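PDB 2RCY: pyrroline carboxylate reductase from Plasmodium falciparum, which binds NADP and probably catalyses the reduction of pyrroline-5-carboxylate to proline, the last step of proline biosynthesis. Local coordinates for residues M113-I126 with A162-Y174. Numbering follows the deposited sequence.
Sequences MPNTPCLVGEGSFI and ATAISGCGPAYVY. With NAP (NADP nicotinamide-adenine-dinucleotide phosphate), chain G.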
# COMPACT_ATOMS: atom_id res chain seq x y z
N MSE A 113 -0.38 -6.40 37.91
CA MSE A 113 -0.25 -5.49 36.78
C MSE A 113 -1.25 -4.33 36.89
O MSE A 113 -2.44 -4.51 36.66
CB MSE A 113 -0.40 -6.24 35.46
CG MSE A 113 -0.13 -5.41 34.21
SE MSE A 113 1.54 -4.40 34.26
CE MSE A 113 2.80 -5.84 34.67
N PRO A 114 -0.75 -3.14 37.28
CA PRO A 114 -1.56 -1.93 37.44
C PRO A 114 -1.57 -1.02 36.22
O PRO A 114 -0.93 -1.31 35.21
CB PRO A 114 -0.86 -1.23 38.60
CG PRO A 114 0.60 -1.61 38.45
CD PRO A 114 0.66 -2.88 37.62
N ASN A 115 -2.32 0.08 36.32
CA ASN A 115 -2.20 1.20 35.38
C ASN A 115 -2.27 2.55 36.09
O ASN A 115 -2.71 2.62 37.24
CB ASN A 115 -3.22 1.09 34.23
CG ASN A 115 -4.67 1.06 34.70
OD1 ASN A 115 -4.98 1.42 35.84
ND2 ASN A 115 -5.56 0.64 33.82
N THR A 116 -1.84 3.61 35.42
CA THR A 116 -1.75 4.95 36.03
C THR A 116 -3.07 5.56 36.56
O THR A 116 -3.03 6.31 37.54
CB THR A 116 -1.04 5.99 35.12
OG1 THR A 116 -1.70 6.07 33.85
CG2 THR A 116 0.43 5.60 34.90
N PRO A 117 -4.23 5.26 35.92
CA PRO A 117 -5.53 5.68 36.45
C PRO A 117 -5.80 5.41 37.93
O PRO A 117 -6.76 5.95 38.49
CB PRO A 117 -6.52 4.88 35.59
CG PRO A 117 -5.84 4.76 34.30
CD PRO A 117 -4.39 4.56 34.63
N CYS A 118 -4.97 4.59 38.57
CA CYS A 118 -5.09 4.31 40.00
C CYS A 118 -4.83 5.55 40.85
O CYS A 118 -5.28 5.63 42.00
CB CYS A 118 -4.17 3.16 40.41
SG CYS A 118 -2.41 3.55 40.31
N LEU A 119 -4.11 6.51 40.28
CA LEU A 119 -3.84 7.80 40.90
C LEU A 119 -5.13 8.54 41.26
O LEU A 119 -5.21 9.19 42.31
CB LEU A 119 -2.96 8.67 39.98
CG LEU A 119 -2.51 10.06 40.44
CD1 LEU A 119 -1.50 9.98 41.58
CD2 LEU A 119 -1.94 10.85 39.27
N VAL A 120 -6.13 8.45 40.38
CA VAL A 120 -7.44 9.05 40.63
C VAL A 120 -8.46 8.00 41.12
O VAL A 120 -9.67 8.18 40.99
CB VAL A 120 -7.98 9.85 39.40
CG1 VAL A 120 -7.09 11.05 39.12
CG2 VAL A 120 -8.09 8.96 38.16
N GLY A 121 -7.94 6.91 41.69
CA GLY A 121 -8.76 5.85 42.27
C GLY A 121 -9.57 5.05 41.28
O GLY A 121 -10.60 4.46 41.64
N GLU A 122 -9.11 5.00 40.03
CA GLU A 122 -9.83 4.33 38.95
C GLU A 122 -8.94 3.36 38.17
O GLU A 122 -9.10 3.18 36.96
CB GLU A 122 -10.46 5.37 38.02
CG GLU A 122 -11.81 4.95 37.43
CD GLU A 122 -12.89 4.79 38.48
OE1 GLU A 122 -13.14 5.74 39.25
OE2 GLU A 122 -13.50 3.70 38.54
N GLY A 123 -8.00 2.74 38.88
CA GLY A 123 -7.05 1.81 38.27
C GLY A 123 -7.65 0.47 37.90
O GLY A 123 -8.64 0.03 38.49
N SER A 124 -7.04 -0.18 36.91
CA SER A 124 -7.39 -1.54 36.55
C SER A 124 -6.21 -2.45 36.87
O SER A 124 -5.07 -2.17 36.50
CB SER A 124 -7.76 -1.64 35.07
OG SER A 124 -8.22 -2.94 34.75
N PHE A 125 -6.50 -3.54 37.58
CA PHE A 125 -5.46 -4.45 38.04
C PHE A 125 -5.77 -5.90 37.68
O PHE A 125 -6.92 -6.32 37.71
CB PHE A 125 -5.26 -4.34 39.56
CG PHE A 125 -5.15 -2.93 40.07
CD1 PHE A 125 -6.28 -2.24 40.50
CD2 PHE A 125 -3.91 -2.31 40.17
CE1 PHE A 125 -6.19 -0.94 40.99
CE2 PHE A 125 -3.80 -1.01 40.66
CZ PHE A 125 -4.94 -0.33 41.07
N ILE A 126 -4.72 -6.63 37.33
CA ILE A 126 -4.77 -8.09 37.20
C ILE A 126 -3.60 -8.69 37.96
O ILE A 126 -2.51 -8.11 37.99
CB ILE A 126 -4.77 -8.59 35.72
CG1 ILE A 126 -3.59 -8.02 34.91
CG2 ILE A 126 -6.14 -8.37 35.07
CD1 ILE A 126 -3.81 -6.64 34.29
N ALA A 162 -3.31 -9.35 29.25
CA ALA A 162 -3.95 -8.45 30.20
C ALA A 162 -3.13 -7.17 30.41
O ALA A 162 -3.69 -6.09 30.55
CB ALA A 162 -4.20 -9.15 31.52
N THR A 163 -1.81 -7.32 30.44
CA THR A 163 -0.88 -6.19 30.50
C THR A 163 -1.05 -5.29 29.28
O THR A 163 -1.11 -4.06 29.40
CB THR A 163 0.59 -6.67 30.58
OG1 THR A 163 0.75 -7.56 31.69
CG2 THR A 163 1.55 -5.49 30.74
N ALA A 164 -1.16 -5.91 28.11
CA ALA A 164 -1.33 -5.21 26.83
C ALA A 164 -2.63 -4.39 26.77
O ALA A 164 -2.67 -3.35 26.12
CB ALA A 164 -1.27 -6.19 25.68
N ILE A 165 -3.67 -4.88 27.44
CA ILE A 165 -4.97 -4.21 27.47
C ILE A 165 -5.11 -3.27 28.67
O ILE A 165 -5.39 -2.08 28.51
CB ILE A 165 -6.14 -5.23 27.47
CG1 ILE A 165 -6.24 -5.92 26.10
CG2 ILE A 165 -7.47 -4.56 27.83
CD1 ILE A 165 -7.09 -7.16 26.10
N SER A 166 -4.90 -3.81 29.87
CA SER A 166 -5.12 -3.06 31.10
C SER A 166 -3.94 -2.17 31.47
O SER A 166 -4.12 -1.00 31.81
CB SER A 166 -5.47 -4.02 32.25
OG SER A 166 -5.53 -3.34 33.49
N GLY A 167 -2.73 -2.72 31.41
CA GLY A 167 -1.52 -1.98 31.74
C GLY A 167 -1.17 -0.91 30.71
O GLY A 167 -0.93 0.24 31.07
N CYS A 168 -1.16 -1.31 29.44
CA CYS A 168 -0.80 -0.42 28.33
C CYS A 168 -1.99 0.38 27.81
O CYS A 168 -1.81 1.43 27.18
CB CYS A 168 -0.20 -1.21 27.18
SG CYS A 168 1.28 -2.11 27.59
N GLY A 169 -3.19 -0.12 28.08
CA GLY A 169 -4.44 0.48 27.61
C GLY A 169 -4.57 1.99 27.67
O GLY A 169 -4.95 2.61 26.68
N PRO A 170 -4.25 2.61 28.84
CA PRO A 170 -4.38 4.06 28.94
C PRO A 170 -3.74 4.81 27.78
O PRO A 170 -4.32 5.78 27.29
CB PRO A 170 -3.66 4.38 30.26
CG PRO A 170 -3.85 3.16 31.07
CD PRO A 170 -3.79 2.01 30.11
N ALA A 171 -2.57 4.36 27.34
CA ALA A 171 -1.84 4.98 26.23
C ALA A 171 -2.63 4.99 24.93
O ALA A 171 -2.60 5.97 24.19
CB ALA A 171 -0.49 4.32 26.03
N TYR A 172 -3.33 3.89 24.64
CA TYR A 172 -4.16 3.80 23.43
C TYR A 172 -5.37 4.73 23.55
O TYR A 172 -5.76 5.37 22.57
CB TYR A 172 -4.65 2.37 23.17
CG TYR A 172 -3.66 1.25 23.43
CD1 TYR A 172 -4.08 0.08 24.07
CD2 TYR A 172 -2.33 1.34 23.03
CE1 TYR A 172 -3.20 -0.95 24.32
CE2 TYR A 172 -1.43 0.30 23.28
CZ TYR A 172 -1.88 -0.84 23.92
OH TYR A 172 -1.01 -1.88 24.17
N VAL A 173 -5.94 4.79 24.75
CA VAL A 173 -7.08 5.66 25.03
C VAL A 173 -6.66 7.13 25.00
O VAL A 173 -7.34 7.96 24.41
CB VAL A 173 -7.76 5.31 26.39
CG1 VAL A 173 -9.08 6.07 26.54
CG2 VAL A 173 -8.01 3.81 26.49
N TYR A 174 -5.52 7.44 25.62
CA TYR A 174 -4.95 8.79 25.58
C TYR A 174 -4.73 9.27 24.15
O TYR A 174 -5.03 10.42 23.83
CB TYR A 174 -3.62 8.88 26.35
CG TYR A 174 -3.74 8.79 27.86
CD1 TYR A 174 -4.78 9.42 28.55
CD2 TYR A 174 -2.78 8.11 28.61
CE1 TYR A 174 -4.87 9.34 29.94
CE2 TYR A 174 -2.86 8.03 29.99
CZ TYR A 174 -3.91 8.65 30.65
OH TYR A 174 -3.97 8.56 32.02
PA NAP G . 10.29 4.90 35.58
O1A NAP G . 9.41 6.12 35.55
O2A NAP G . 11.64 4.94 34.90
O5B NAP G . 10.45 4.44 37.11
C5B NAP G . 11.64 3.82 37.61
C4B NAP G . 12.00 4.50 38.93
O4B NAP G . 12.83 3.65 39.72
C3B NAP G . 12.77 5.79 38.69
O3B NAP G . 12.02 6.89 39.24
C2B NAP G . 14.09 5.62 39.41
O2B NAP G . 14.44 6.78 40.17
C1B NAP G . 13.87 4.43 40.33
N9A NAP G . 15.08 3.59 40.52
C8A NAP G . 16.12 3.46 39.68
N7A NAP G . 17.02 2.60 40.21
C5A NAP G . 16.53 2.18 41.39
C6A NAP G . 17.00 1.31 42.37
N6A NAP G . 18.19 0.68 42.22
N1A NAP G . 16.25 1.10 43.48
C2A NAP G . 15.07 1.72 43.65
N3A NAP G . 14.60 2.56 42.72
C4A NAP G . 15.31 2.81 41.58
O3 NAP G . 9.47 3.66 34.96
PN NAP G . 7.92 3.40 35.33
O1N NAP G . 7.09 3.80 34.13
O2N NAP G . 7.61 3.99 36.68
O5D NAP G . 7.84 1.80 35.43
C5D NAP G . 8.36 1.08 36.54
C4D NAP G . 7.80 -0.34 36.51
O4D NAP G . 6.38 -0.31 36.55
C3D NAP G . 8.20 -1.09 35.25
O3D NAP G . 8.75 -2.36 35.62
C2D NAP G . 6.92 -1.27 34.46
O2D NAP G . 6.85 -2.55 33.82
C1D NAP G . 5.83 -1.14 35.51
N1N NAP G . 4.58 -0.57 34.99
C2N NAP G . 4.54 0.69 34.53
C3N NAP G . 3.34 1.22 34.04
C7N NAP G . 3.30 2.64 33.54
O7N NAP G . 4.41 3.37 33.49
N7N NAP G . 2.20 3.13 33.18
C4N NAP G . 2.19 0.43 34.03
C5N NAP G . 2.27 -0.87 34.51
C6N NAP G . 3.48 -1.35 34.98
P2B NAP G . 15.16 8.06 39.49
O1X NAP G . 15.70 8.83 40.68
O2X NAP G . 16.23 7.48 38.59
O3X NAP G . 14.06 8.77 38.76
O HOH W 1 -3.23 -3.07 34.50
O HOH W 2 -1.18 8.87 32.77
O HOH W 3 -0.57 2.26 32.80
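Ser166 sits against Ser124 and Asn115 at the close-packed centre of this contact. Ser166 OG, swung anti to the backbone N (chi1 173°), is hydrogen-bonded to Ser124 OG at 3.0 Å, and either hydroxyl could be the donor. The Asn115 amide works in both directions: ND2 donates to Ser166 O at 3.0 Å, somewhat bent and out of the carbonyl plane, while OD1 accepts the backbone N of Ser124, which fixes the flip of the amide. Beside them Ile126 CG1 lies 3.6 Å from Ala162 CB, and its CD1 reaches on to Ser166 CB. The bent selenomethionine Met113 crosses Thr163 at about a right angle, with SE 3.7 Å from Thr163 CG2; Thr163 OG1 itself bonds back to Met159 O. Here the antiparallel strands 108-113 and 123-129 of the Rossmann-type domain, with the loop between them, abut helices 159-167 and 169-186 of the dimerisation region, and the nicotinamide ring of NADP lies against Met113 and Pro114 O. Toward Tyr174 the fit loosens. Pro117 CD still touches Pro170 CG at 3.9 Å, but Thr116 OG1 and Tyr174 OH stand 3.8 Å apart, bridged by a water. Another water links Thr116 N, Gly167 O and the carboxamide N7N of the cofactor.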